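PDB 3GO2: putative L-alanine-DL-glutamate epimerase from Burkholderia xenovorans, which probably works as a magnesium-dependent racemase or epimerase of the mandelate racemase/muconate lactonizing enzyme family. Local coordinates for residues A[5-10]-A[24-29]; A[94-99]-A[373-378]; A[118-123]-A[158-163]. One frame throughout, in Å; residues are numbered along the deposited sequence.

How the contacts relate
Contact 1 lies near the surface, its centre about 26 Å from that of the chain, whereas contacts 2 and 3 are buried, their centres at about 19 and 14 Å. Contacts 1 and 2 share a neighbourhood: Leu25 of the hairpin packs on Ala94, Leu95 and Ala98 of helix 82-103, with Leu25 CD1 to Leu95 CD2 at 3.6 Å. Contact 3 touches neither; its nearest atoms are about 11 Å from contact 2 and about 25 Å from contact 1. The chemistry follows position: a backbone ladder with a hydrated outer face in contact 1, a buried carboxylate and indole in contact 2, and strand pairing beside a charged, magnesium-binding site in contact 3.

Contact 1: A[5-10]-A[24-29]; sequences VVSVDT and KLTTDE
Val8 and Leu25 form a non-hydrogen-bonded pair between strands whose directions differ by 164°, so the pairing is antiparallel. Their face of the ladder is apolar and largely buried. Leu25 CD2 lies 4.1 Å from Val5 CG2, the two side chains crossing at about a right angle, and Leu25 CG meets both CG1 of Val5 and, more loosely, CG2 of Val8. With its CG anti to the backbone N (chi1 180°), Leu25 reaches along this face to both valines.

Backbone bonds set the register. Asp9 and Lys24 exchange two nearly straight ones, with Lys24 N to Asp9 O at 2.8 Å. Farther along, Thr26 O accepts Val6 N at 2.8 Å and, weakly, Ser7 N at 3.4 Å. Two residues thus face one: a classic beta bulge, which shifts the register by one residue before Val5 pairs with Thr27.

The other face is polar, more exposed and hydrated. Ser7, Asp9 and Thr26 gather round a water, 2.7 Å from Ser7 OG and 2.8 Å from Asp9 OD2, which also reaches Lys24 O. Beyond it, the extended Lys24 chain carries NZ to a salt bridge with Glu381. At the exposed end, Val6 CG2 meets Asp28 CA at 3.7 Å.

Strand 19-27 is the middle one of a three-stranded antiparallel sheet, between 5-14 and 32-37; on the apolar side, Leu25 packs against helices 46-57 and 82-103.

Contact 2: A[94-99]-A[373-378]; sequences ALLDAK and PGWGTD
Asp97 and Trp375 carry this contact, the carboxylate of a helical residue meeting both the backbone and the ring of a residue in an irregular loop. The direct hydrogen bond runs from Trp375 N to Asp97 OD1, 3.0 Å long with an angle of 147° at the hydrogen. The donor approaches on the anti side of the oxygen, 33° out of the carboxylate plane. A water sits within hydrogen-bonding distance of Asp97 OD1 (3.0 Å) and Thr377 O (2.8 Å), and can link them.

Electrostatics involve the other oxygen. Asp97 OD2 stands 4.3 Å from Asp378 OD1, a pairing of like charges that Lys101, salt-bridged to both, probably offsets; OD2 of Asp97 also accepts a bond from Trp34 N.

Van der Waals packing centres on the indole. Asp97 CA lies over one face of it, Asp97 CB is 3.4 Å from Trp375 NE1, and the carboxylate and ring planes differ by only 16°. Leu96 approaches the six-membered part obliquely, with Leu96 CB 3.9 Å from Trp375 CZ2 and Leu96 CD1 3.9 Å from Trp375 CH2. Close by, Asp97 OD1 comes within 3.0 Å of Gly374 CA; the backbone angles there, with positive phi, leave no room for a side chain beside the preceding carbonyl, which calls for glycine.

The loop after strand 366-368 thus brings the C-terminal part of the chain back onto helix 82-103 of the N-terminal domain, while Trp375 also touches Leu324 and Ile328 of helix 323-335. This is consistent with the enolase-superfamily fold, whose capping domain is completed by C-terminal residues.

Contact 3: A[118-123]-A[158-163]; sequences RVPVYW and QFRAIK
Tyr122 OH accepts a hydrogen bond from Lys163 NZ at 2.9 Å, and the lysine chain crosses the phenol ring obliquely, Lys163 CB lying 3.6 Å from Tyr122 CE1. A bend at chi3 (80°) helps bring the amine to the hydroxyl. The same NZ makes a salt bridge to Glu245, a magnesium ligand, and a weak hydrogen bond to Asp219, another. Lys163 is a binding residue for 2-oxoglutarate in this protein, though none is bound here; the tyrosine probably helps to position it.

Backbone groups are paired by two bonds, Trp123 N to Ala161 O at 2.9 Å and Lys163 N to Trp123 O at 3.0 Å. A water donates to Val121 O at 2.6 Å and accepts from Arg160 N, bridging strand residue Val121 to the loop residue Arg160 just before the second strand. Ala161 N, by contrast, is buried with no partner in the model.

Trp123 turns the edge of its six-membered ring to the face of Phe159 in an offset edge-to-face pair, planes at 73°, while its NE1 bonds to Asp347.

Strand 118-123 runs between 342-344 and 366-368; strand 161-168 lies beside barrel strand 215-219, and helix 144-156 packs against Trp123 and Ile162.

Contact 1: A[5-10]-A[24-29]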
ATOM      1  N   VAL A   5       8.490  -4.309  49.030  1.00 17.05           N
ATOM      2  CA  VAL A   5       9.763  -3.664  48.743  1.00 16.65           C
ATOM      3  C   VAL A   5      10.016  -2.634  49.835  1.00 17.24           C
ATOM      4  O   VAL A   5       9.162  -1.797  50.118  1.00 17.55           O
ATOM      5  CB  VAL A   5       9.756  -2.996  47.361  1.00 16.18           C
ATOM      6  CG1 VAL A   5      11.051  -2.212  47.143  1.00 17.46           C
ATOM      7  CG2 VAL A   5       9.583  -4.060  46.251  1.00 14.76           C
ATOM      8  N   VAL A   6      11.180  -2.697  50.461  1.00 17.99           N
ATOM      9  CA  VAL A   6      11.519  -1.736  51.502  1.00 19.31           C
ATOM     10  C   VAL A   6      12.449  -0.641  51.011  1.00 18.92           C
ATOM     11  O   VAL A   6      12.408   0.502  51.509  1.00 19.90           O
ATOM     12  CB  VAL A   6      12.127  -2.474  52.713  1.00 20.26           C
ATOM     13  CG1 VAL A   6      12.791  -1.538  53.638  1.00 24.36           C
ATOM     14  CG2 VAL A   6      11.006  -3.204  53.446  1.00 20.79           C
ATOM     15  N   SER A   7      13.303  -0.971  50.048  1.00 18.27           N
ATOM     16  CA  SER A   7      14.249   0.009  49.539  1.00 17.72           C
ATOM     17  C   SER A   7      14.709  -0.290  48.117  1.00 17.30           C
ATOM     18  O   SER A   7      14.743  -1.454  47.692  1.00 16.38           O
ATOM     19  CB  SER A   7      15.436   0.156  50.490  1.00 18.72           C
ATOM     20  OG  SER A   7      16.200  -1.016  50.549  1.00 18.83           O
ATOM     21  N   VAL A   8      15.032   0.785  47.394  1.00 17.55           N
ATOM     22  CA  VAL A   8      15.612   0.726  46.058  1.00 17.47           C
ATOM     23  C   VAL A   8      16.773   1.704  46.047  1.00 17.83           C
ATOM     24  O   VAL A   8      16.570   2.917  46.225  1.00 17.89           O
ATOM     25  CB  VAL A   8      14.601   1.108  44.953  1.00 17.36           C
ATOM     26  CG1 VAL A   8      15.282   1.019  43.572  1.00 16.98           C
ATOM     27  CG2 VAL A   8      13.345   0.228  45.036  1.00 17.12           C
ATOM     28  N   ASP A   9      17.983   1.158  45.911  1.00 16.76           N
ATOM     29  CA  ASP A   9      19.233   1.913  45.929  1.00 17.69           C
ATOM     30  C   ASP A   9      19.972   1.734  44.613  1.00 17.62           C
ATOM     31  O   ASP A   9      19.783   0.729  43.915  1.00 17.00           O
ATOM     32  CB  ASP A   9      20.128   1.395  47.049  1.00 18.61           C
ATOM     33  CG  ASP A   9      19.486   1.486  48.427  1.00 21.83           C
ATOM     34  OD1 ASP A   9      19.039   2.589  48.789  1.00 24.16           O
ATOM     35  OD2 ASP A   9      19.444   0.446  49.133  1.00 26.29           O
ATOM     36  N   THR A  10      20.828   2.696  44.271  1.00 17.07           N
ATOM     37  CA  THR A  10      21.698   2.539  43.109  1.00 17.44           C
ATOM     38  C   THR A  10      23.139   2.629  43.548  1.00 17.16           C
ATOM     39  O   THR A  10      23.451   3.345  44.511  1.00 18.43           O
ATOM     40  CB  THR A  10      21.421   3.614  42.014  1.00 17.92           C
ATOM     41  OG1 THR A  10      21.571   4.921  42.569  1.00 18.74           O
ATOM     42  CG2 THR A  10      20.000   3.470  41.435  1.00 17.59           C
ATOM     43  N   LYS A  24      19.885  -2.085  43.496  1.00 14.23           N
ATOM     44  CA  LYS A  24      19.815  -2.982  44.648  1.00 14.20           C
ATOM     45  C   LYS A  24      18.463  -2.800  45.304  1.00 13.89           C
ATOM     46  O   LYS A  24      18.159  -1.726  45.831  1.00 14.63           O
ATOM     47  CB  LYS A  24      20.906  -2.640  45.662  1.00 14.87           C
ATOM     48  CG  LYS A  24      20.893  -3.567  46.844  1.00 15.70           C
ATOM     49  CD  LYS A  24      21.842  -3.103  47.934  1.00 18.09           C
ATOM     50  CE  LYS A  24      21.973  -4.143  48.991  1.00 19.96           C
ATOM     51  NZ  LYS A  24      22.849  -3.621  50.113  1.00 21.75           N
ATOM     52  N   LEU A  25      17.642  -3.833  45.265  1.00 13.71           N
ATOM     53  CA  LEU A  25      16.276  -3.771  45.759  1.00 14.55           C
ATOM     54  C   LEU A  25      16.164  -4.739  46.924  1.00 14.91           C
ATOM     55  O   LEU A  25      16.525  -5.906  46.798  1.00 16.72           O
ATOM     56  CB  LEU A  25      15.315  -4.174  44.627  1.00 14.65           C
ATOM     57  CG  LEU A  25      13.821  -4.191  44.902  1.00 16.59           C
ATOM     58  CD1 LEU A  25      13.088  -3.978  43.548  1.00 18.68           C
ATOM     59  CD2 LEU A  25      13.347  -5.462  45.636  1.00 18.08           C
ATOM     60  N   THR A  26      15.655  -4.270  48.062  1.00 15.42           N
ATOM     61  CA  THR A  26      15.572  -5.125  49.256  1.00 15.57           C
ATOM     62  C   THR A  26      14.117  -5.297  49.642  1.00 16.17           C
ATOM     63  O   THR A  26      13.353  -4.326  49.619  1.00 17.37           O
ATOM     64  CB  THR A  26      16.354  -4.472  50.462  1.00 16.30           C
ATOM     65  OG1 THR A  26      17.719  -4.249  50.101  1.00 16.93           O
ATOM     66  CG2 THR A  26      16.312  -5.377  51.715  1.00 14.79           C
ATOM     67  N   THR A  27      13.734  -6.525  50.020  1.00 17.52           N
ATOM     68  CA  THR A  27      12.371  -6.815  50.465  1.00 18.30           C
ATOM     69  C   THR A  27      12.277  -6.840  52.003  1.00 19.99           C
ATOM     70  O   THR A  27      13.291  -6.880  52.697  1.00 19.74           O
ATOM     71  CB  THR A  27      11.884  -8.155  49.909  1.00 18.91           C
ATOM     72  OG1 THR A  27      12.495  -9.236  50.612  1.00 17.59           O
ATOM     73  CG2 THR A  27      12.252  -8.296  48.433  1.00 16.96           C
ATOM     74  N   ASP A  28      11.054  -6.874  52.519  1.00 21.92           N
ATOM     75  CA  ASP A  28      10.832  -6.911  53.966  1.00 23.69           C
ATOM     76  C   ASP A  28      11.441  -8.155  54.618  1.00 24.87           C
ATOM     77  O   ASP A  28      11.816  -8.113  55.802  1.00 24.99           O
ATOM     78  CB  ASP A  28       9.331  -6.841  54.276  1.00 24.41           C
ATOM     79  CG  ASP A  28       9.043  -6.902  55.760  1.00 27.14           C
ATOM     80  OD1 ASP A  28       9.295  -5.901  56.457  1.00 32.12           O
ATOM     81  OD2 ASP A  28       8.590  -7.971  56.225  1.00 31.19           O
ATOM     82  N   GLU A  29      11.576  -9.237  53.847  1.00 25.65           N
ATOM     83  CA  GLU A  29      12.165 -10.498  54.336  1.00 26.28           C
ATOM     84  C   GLU A  29      13.682 -10.517  54.245  1.00 25.34           C
ATOM     85  O   GLU A  29      14.300 -11.513  54.630  1.00 25.93           O
ATOM     86  CB  GLU A  29      11.646 -11.671  53.502  1.00 27.72           C
ATOM     87  CG  GLU A  29      10.141 -11.800  53.452  1.00 32.85           C
ATOM     88  CD  GLU A  29       9.552 -12.611  54.585  1.00 39.08           C
ATOM     89  OE1 GLU A  29      10.318 -13.280  55.321  1.00 43.20           O
ATOM     90  OE2 GLU A  29       8.302 -12.563  54.751  1.00 42.97           O
TER
HETATM   91  O   HOH W   1      17.963  -1.818  48.613  1.00 17.90           O

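Contact 2: A[94-99]-A[373-378]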
ATOM      1  N   ALA A  94      15.747  -5.897  38.598  1.00 13.01           N
ATOM      2  CA  ALA A  94      16.007  -6.117  40.026  1.00 12.78           C
ATOM      3  C   ALA A  94      14.799  -6.780  40.678  1.00 13.10           C
ATOM      4  O   ALA A  94      14.958  -7.653  41.523  1.00 13.23           O
ATOM      5  CB  ALA A  94      16.364  -4.785  40.734  1.00 13.20           C
ATOM      6  N   LEU A  95      13.597  -6.395  40.237  1.00 12.80           N
ATOM      7  CA  LEU A  95      12.353  -7.033  40.716  1.00 12.20           C
ATOM      8  C   LEU A  95      12.358  -8.518  40.353  1.00 12.25           C
ATOM      9  O   LEU A  95      11.998  -9.373  41.173  1.00 13.12           O
ATOM     10  CB  LEU A  95      11.127  -6.331  40.145  1.00 11.84           C
ATOM     11  CG  LEU A  95      10.665  -5.026  40.774  1.00 11.99           C
ATOM     12  CD1 LEU A  95       9.646  -4.290  39.912  1.00 12.18           C
ATOM     13  CD2 LEU A  95      10.054  -5.326  42.140  1.00 12.78           C
ATOM     14  N   LEU A  96      12.756  -8.844  39.128  1.00 12.43           N
ATOM     15  CA  LEU A  96      12.756 -10.250  38.717  1.00 13.02           C
ATOM     16  C   LEU A  96      13.729 -11.064  39.560  1.00 12.71           C
ATOM     17  O   LEU A  96      13.400 -12.164  40.015  1.00 13.41           O
ATOM     18  CB  LEU A  96      13.099 -10.385  37.238  1.00 12.99           C
ATOM     19  CG  LEU A  96      12.039  -9.903  36.256  1.00 13.35           C
ATOM     20  CD1 LEU A  96      12.682  -9.801  34.863  1.00 14.94           C
ATOM     21  CD2 LEU A  96      10.794 -10.832  36.250  1.00 14.18           C
ATOM     22  N   ASP A  97      14.925 -10.526  39.778  1.00 12.97           N
ATOM     23  CA  ASP A  97      15.915 -11.210  40.606  1.00 12.74           C
ATOM     24  C   ASP A  97      15.331 -11.501  42.007  1.00 13.06           C
ATOM     25  O   ASP A  97      15.462 -12.616  42.570  1.00 13.65           O
ATOM     26  CB  ASP A  97      17.165 -10.355  40.745  1.00 12.35           C
ATOM     27  CG  ASP A  97      18.342 -11.119  41.308  1.00 14.05           C
ATOM     28  OD1 ASP A  97      18.488 -12.327  41.005  1.00 14.06           O
ATOM     29  OD2 ASP A  97      19.141 -10.493  42.055  1.00 15.30           O
ATOM     30  N   ALA A  98      14.720 -10.473  42.597  1.00 13.16           N
ATOM     31  CA  ALA A  98      14.165 -10.593  43.952  1.00 13.84           C
ATOM     32  C   ALA A  98      13.016 -11.608  44.009  1.00 14.23           C
ATOM     33  O   ALA A  98      12.898 -12.394  44.955  1.00 13.84           O
ATOM     34  CB  ALA A  98      13.728  -9.228  44.477  1.00 13.84           C
ATOM     35  N   LYS A  99      12.177 -11.601  42.987  1.00 14.15           N
ATOM     36  CA  LYS A  99      11.084 -12.543  42.899  1.00 14.36           C
ATOM     37  C   LYS A  99      11.582 -13.975  42.750  1.00 14.00           C
ATOM     38  O   LYS A  99      11.103 -14.873  43.449  1.00 14.46           O
ATOM     39  CB  LYS A  99      10.168 -12.186  41.744  1.00 14.32           C
ATOM     40  CG  LYS A  99       8.954 -13.103  41.632  1.00 13.75           C
ATOM     41  CD  LYS A  99       7.912 -12.550  40.663  1.00 13.03           C
ATOM     42  CE  LYS A  99       6.614 -13.325  40.689  1.00 12.76           C
ATOM     43  NZ  LYS A  99       5.453 -12.734  39.911  1.00 13.68           N
ATOM     44  N   PRO A 373      19.527 -19.461  42.506  1.00 17.23           N
ATOM     45  CA  PRO A 373      18.359 -18.583  42.552  1.00 16.25           C
ATOM     46  C   PRO A 373      18.705 -17.170  42.056  1.00 15.79           C
ATOM     47  O   PRO A 373      19.733 -16.619  42.440  1.00 16.47           O
ATOM     48  CB  PRO A 373      17.974 -18.570  44.035  1.00 16.57           C
ATOM     49  CG  PRO A 373      18.479 -19.926  44.541  1.00 17.35           C
ATOM     50  CD  PRO A 373      19.751 -20.160  43.792  1.00 17.17           C
ATOM     51  N   GLY A 374      17.832 -16.605  41.242  1.00 15.63           N
ATOM     52  CA  GLY A 374      18.060 -15.301  40.663  1.00 14.40           C
ATOM     53  C   GLY A 374      18.820 -15.371  39.345  1.00 14.78           C
ATOM     54  O   GLY A 374      18.769 -16.366  38.632  1.00 14.61           O
ATOM     55  N   TRP A 375      19.513 -14.292  39.017  1.00 14.25           N
ATOM     56  CA  TRP A 375      20.234 -14.183  37.763  1.00 14.46           C
ATOM     57  C   TRP A 375      21.434 -15.105  37.666  1.00 14.81           C
ATOM     58  O   TRP A 375      21.778 -15.549  36.566  1.00 14.82           O
ATOM     59  CB  TRP A 375      20.698 -12.749  37.515  1.00 13.91           C
ATOM     60  CG  TRP A 375      19.599 -11.751  37.316  1.00 14.21           C
ATOM     61  CD1 TRP A 375      19.450 -10.584  37.991  1.00 13.02           C
ATOM     62  CD2 TRP A 375      18.546 -11.786  36.333  1.00 13.29           C
ATOM     63  NE1 TRP A 375      18.341  -9.900  37.535  1.00 14.06           N
ATOM     64  CE2 TRP A 375      17.767 -10.619  36.513  1.00 13.31           C
ATOM     65  CE3 TRP A 375      18.197 -12.673  35.306  1.00 13.66           C
ATOM     66  CZ2 TRP A 375      16.647 -10.328  35.707  1.00 14.98           C
ATOM     67  CZ3 TRP A 375      17.062 -12.369  34.509  1.00 14.91           C
ATOM     68  CH2 TRP A 375      16.310 -11.230  34.729  1.00 15.57           C
ATOM     69  N   GLY A 376      22.079 -15.388  38.810  1.00 14.82           N
ATOM     70  CA  GLY A 376      23.256 -16.267  38.803  1.00 15.03           C
ATOM     71  C   GLY A 376      24.542 -15.635  39.311  1.00 15.28           C
ATOM     72  O   GLY A 376      25.576 -16.298  39.410  1.00 16.68           O
ATOM     73  N   THR A 377      24.505 -14.332  39.604  1.00 15.55           N
ATOM     74  CA  THR A 377      25.651 -13.655  40.221  1.00 15.24           C
ATOM     75  C   THR A 377      25.147 -12.411  40.938  1.00 15.36           C
ATOM     76  O   THR A 377      24.114 -11.861  40.567  1.00 16.45           O
ATOM     77  CB  THR A 377      26.723 -13.333  39.167  1.00 15.17           C
ATOM     78  OG1 THR A 377      27.969 -13.017  39.796  1.00 16.27           O
ATOM     79  CG2 THR A 377      26.302 -12.131  38.288  1.00 14.23           C
ATOM     80  N   ASP A 378      25.851 -11.998  41.993  1.00 15.27           N
ATOM     81  CA  ASP A 378      25.523 -10.808  42.767  1.00 15.98           C
ATOM     82  C   ASP A 378      26.724  -9.875  42.756  1.00 15.97           C
ATOM     83  O   ASP A 378      27.863 -10.318  42.906  1.00 16.18           O
ATOM     84  CB  ASP A 378      25.238 -11.176  44.223  1.00 15.96           C
ATOM     85  CG  ASP A 378      23.979 -11.995  44.388  1.00 17.93           C
ATOM     86  OD1 ASP A 378      22.964 -11.695  43.700  1.00 16.12           O
ATOM     87  OD2 ASP A 378      23.999 -12.928  45.234  1.00 21.04           O
TER
HETATM   88  O   HOH W   2      21.458 -12.441  41.058  1.00 17.35           O

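Contact 3: A[118-123]-A[158-163]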
ATOM      1  N   ARG A 118      22.833 -24.485  27.416  1.00 18.81           N
ATOM      2  CA  ARG A 118      24.032 -23.782  26.992  1.00 18.16           C
ATOM      3  C   ARG A 118      23.652 -22.880  25.836  1.00 18.08           C
ATOM      4  O   ARG A 118      22.730 -23.204  25.074  1.00 17.71           O
ATOM      5  CB  ARG A 118      25.092 -24.784  26.548  1.00 19.39           C
ATOM      6  CG  ARG A 118      25.471 -25.755  27.663  1.00 21.70           C
ATOM      7  CD  ARG A 118      26.769 -26.429  27.390  1.00 27.80           C
ATOM      8  NE  ARG A 118      27.127 -27.280  28.522  1.00 30.98           N
ATOM      9  CZ  ARG A 118      28.303 -27.880  28.659  1.00 35.70           C
ATOM     10  NH1 ARG A 118      29.244 -27.705  27.744  1.00 35.22           N
ATOM     11  NH2 ARG A 118      28.545 -28.635  29.735  1.00 38.66           N
ATOM     12  N   VAL A 119      24.376 -21.779  25.678  1.00 17.64           N
ATOM     13  CA  VAL A 119      24.036 -20.758  24.689  1.00 19.00           C
ATOM     14  C   VAL A 119      25.247 -20.445  23.822  1.00 17.86           C
ATOM     15  O   VAL A 119      26.278 -20.030  24.337  1.00 17.95           O
ATOM     16  CB  VAL A 119      23.585 -19.447  25.422  1.00 19.02           C
ATOM     17  CG1 VAL A 119      23.308 -18.345  24.421  1.00 20.75           C
ATOM     18  CG2 VAL A 119      22.347 -19.707  26.302  1.00 21.98           C
ATOM     19  N   PRO A 120      25.144 -20.632  22.498  1.00 19.17           N
ATOM     20  CA  PRO A 120      26.292 -20.227  21.686  1.00 18.79           C
ATOM     21  C   PRO A 120      26.471 -18.721  21.755  1.00 18.57           C
ATOM     22  O   PRO A 120      25.488 -17.961  21.750  1.00 17.64           O
ATOM     23  CB  PRO A 120      25.919 -20.663  20.267  1.00 20.70           C
ATOM     24  CG  PRO A 120      24.855 -21.684  20.467  1.00 21.54           C
ATOM     25  CD  PRO A 120      24.087 -21.243  21.675  1.00 19.89           C
ATOM     26  N   VAL A 121      27.731 -18.312  21.855  1.00 16.92           N
ATOM     27  CA  VAL A 121      28.076 -16.912  21.894  1.00 16.06           C
ATOM     28  C   VAL A 121      28.949 -16.495  20.728  1.00 15.87           C
ATOM     29  O   VAL A 121      29.467 -17.320  19.967  1.00 15.51           O
ATOM     30  CB  VAL A 121      28.752 -16.491  23.234  1.00 16.80           C
ATOM     31  CG1 VAL A 121      27.814 -16.749  24.392  1.00 15.98           C
ATOM     32  CG2 VAL A 121      30.100 -17.185  23.437  1.00 16.20           C
ATOM     33  N   TYR A 122      29.065 -15.186  20.572  1.00 14.73           N
ATOM     34  CA  TYR A 122      30.145 -14.597  19.789  1.00 14.71           C
ATOM     35  C   TYR A 122      30.963 -13.692  20.696  1.00 14.85           C
ATOM     36  O   TYR A 122      30.427 -13.069  21.618  1.00 14.15           O
ATOM     37  CB  TYR A 122      29.625 -13.858  18.549  1.00 14.05           C
ATOM     38  CG  TYR A 122      28.817 -12.574  18.727  1.00 13.96           C
ATOM     39  CD1 TYR A 122      29.445 -11.332  18.818  1.00 15.10           C
ATOM     40  CD2 TYR A 122      27.429 -12.605  18.773  1.00 13.84           C
ATOM     41  CE1 TYR A 122      28.723 -10.162  18.955  1.00 12.89           C
ATOM     42  CE2 TYR A 122      26.695 -11.429  18.886  1.00 13.78           C
ATOM     43  CZ  TYR A 122      27.338 -10.219  18.965  1.00 13.56           C
ATOM     44  OH  TYR A 122      26.594  -9.057  19.097  1.00 15.19           O
ATOM     45  N   TRP A 123      32.273 -13.681  20.470  1.00 14.66           N
ATOM     46  CA  TRP A 123      33.194 -12.839  21.194  1.00 15.12           C
ATOM     47  C   TRP A 123      33.141 -11.457  20.544  1.00 15.28           C
ATOM     48  O   TRP A 123      33.636 -11.255  19.416  1.00 14.90           O
ATOM     49  CB  TRP A 123      34.607 -13.464  21.136  1.00 16.52           C
ATOM     50  CG  TRP A 123      35.732 -12.667  21.710  1.00 16.25           C
ATOM     51  CD1 TRP A 123      35.731 -11.351  22.087  1.00 17.46           C
ATOM     52  CD2 TRP A 123      37.069 -13.143  21.950  1.00 17.59           C
ATOM     53  NE1 TRP A 123      36.978 -10.982  22.530  1.00 18.01           N
ATOM     54  CE2 TRP A 123      37.817 -12.063  22.451  1.00 18.81           C
ATOM     55  CE3 TRP A 123      37.695 -14.382  21.780  1.00 20.34           C
ATOM     56  CZ2 TRP A 123      39.180 -12.184  22.809  1.00 20.63           C
ATOM     57  CZ3 TRP A 123      39.040 -14.502  22.133  1.00 20.52           C
ATOM     58  CH2 TRP A 123      39.758 -13.414  22.640  1.00 20.72           C
ATOM     59  N   GLN A 158      38.364 -21.747  20.913  1.00 21.84           N
ATOM     60  CA  GLN A 158      37.172 -22.493  20.538  1.00 22.55           C
ATOM     61  C   GLN A 158      35.920 -21.613  20.410  1.00 20.84           C
ATOM     62  O   GLN A 158      34.806 -22.114  20.466  1.00 20.30           O
ATOM     63  CB  GLN A 158      36.893 -23.633  21.528  1.00 23.90           C
ATOM     64  CG  GLN A 158      38.103 -24.533  21.773  1.00 27.73           C
ATOM     65  CD  GLN A 158      38.567 -25.184  20.510  1.00 32.63           C
ATOM     66  OE1 GLN A 158      39.631 -24.844  19.981  1.00 38.74           O
ATOM     67  NE2 GLN A 158      37.773 -26.116  19.992  1.00 37.85           N
ATOM     68  N   PHE A 159      36.110 -20.306  20.252  1.00 20.41           N
ATOM     69  CA  PHE A 159      34.956 -19.427  19.969  1.00 19.61           C
ATOM     70  C   PHE A 159      34.614 -19.592  18.522  1.00 19.59           C
ATOM     71  O   PHE A 159      35.510 -19.834  17.697  1.00 20.34           O
ATOM     72  CB  PHE A 159      35.233 -17.989  20.396  1.00 18.88           C
ATOM     73  CG  PHE A 159      35.261 -17.848  21.877  1.00 20.46           C
ATOM     74  CD1 PHE A 159      36.464 -17.903  22.576  1.00 19.79           C
ATOM     75  CD2 PHE A 159      34.075 -17.809  22.598  1.00 18.34           C
ATOM     76  CE1 PHE A 159      36.476 -17.841  23.971  1.00 20.09           C
ATOM     77  CE2 PHE A 159      34.083 -17.740  23.988  1.00 20.65           C
ATOM     78  CZ  PHE A 159      35.270 -17.769  24.670  1.00 20.78           C
ATOM     79  N   ARG A 160      33.316 -19.571  18.237  1.00 19.29           N
ATOM     80  CA  ARG A 160      32.804 -19.923  16.924  1.00 19.33           C
ATOM     81  C   ARG A 160      32.484 -18.704  16.081  1.00 17.53           C
ATOM     82  O   ARG A 160      32.171 -18.855  14.891  1.00 17.08           O
ATOM     83  CB  ARG A 160      31.528 -20.724  17.070  1.00 20.25           C
ATOM     84  CG  ARG A 160      31.684 -22.003  17.887  1.00 24.00           C
ATOM     85  CD  ARG A 160      30.340 -22.539  18.285  1.00 28.05           C
ATOM     86  NE  ARG A 160      30.472 -23.728  19.128  1.00 28.28           N
ATOM     87  CZ  ARG A 160      29.455 -24.495  19.518  1.00 30.92           C
ATOM     88  NH1 ARG A 160      28.196 -24.214  19.158  1.00 31.44           N
ATOM     89  NH2 ARG A 160      29.704 -25.553  20.283  1.00 29.40           N
ATOM     90  N   ALA A 161      32.514 -17.531  16.711  1.00 15.88           N
ATOM     91  CA  ALA A 161      32.171 -16.258  16.053  1.00 15.76           C
ATOM     92  C   ALA A 161      32.782 -15.081  16.791  1.00 15.54           C
ATOM     93  O   ALA A 161      32.935 -15.121  18.011  1.00 16.34           O
ATOM     94  CB  ALA A 161      30.668 -16.100  15.943  1.00 16.23           C
ATOM     95  N   ILE A 162      33.159 -14.046  16.042  1.00 14.51           N
ATOM     96  CA  ILE A 162      33.704 -12.810  16.596  1.00 14.13           C
ATOM     97  C   ILE A 162      33.051 -11.620  15.902  1.00 14.38           C
ATOM     98  O   ILE A 162      32.642 -11.745  14.746  1.00 14.68           O
ATOM     99  CB  ILE A 162      35.264 -12.718  16.409  1.00 15.24           C
ATOM    100  CG1 ILE A 162      35.656 -12.786  14.943  1.00 15.53           C
ATOM    101  CG2 ILE A 162      35.951 -13.838  17.191  1.00 15.03           C
ATOM    102  CD1 ILE A 162      37.178 -12.753  14.713  1.00 17.20           C
ATOM    103  N   LYS A 163      32.964 -10.486  16.602  1.00 13.71           N
ATOM    104  CA  LYS A 163      32.439  -9.262  16.025  1.00 13.58           C
ATOM    105  C   LYS A 163      33.423  -8.125  16.097  1.00 14.22           C
ATOM    106  O   LYS A 163      33.982  -7.868  17.147  1.00 14.94           O
ATOM    107  CB  LYS A 163      31.151  -8.847  16.708  1.00 13.68           C
ATOM    108  CG  LYS A 163      30.400  -7.759  15.937  1.00 13.93           C
ATOM    109  CD  LYS A 163      28.957  -7.503  16.428  1.00 12.97           C
ATOM    110  CE  LYS A 163      28.853  -6.629  17.675  1.00 13.75           C
ATOM    111  NZ  LYS A 163      27.428  -6.479  18.157  1.00 15.59           N
TER
HETATM  112  O   HOH W   3      31.438 -19.039  20.362  1.00 18.39           O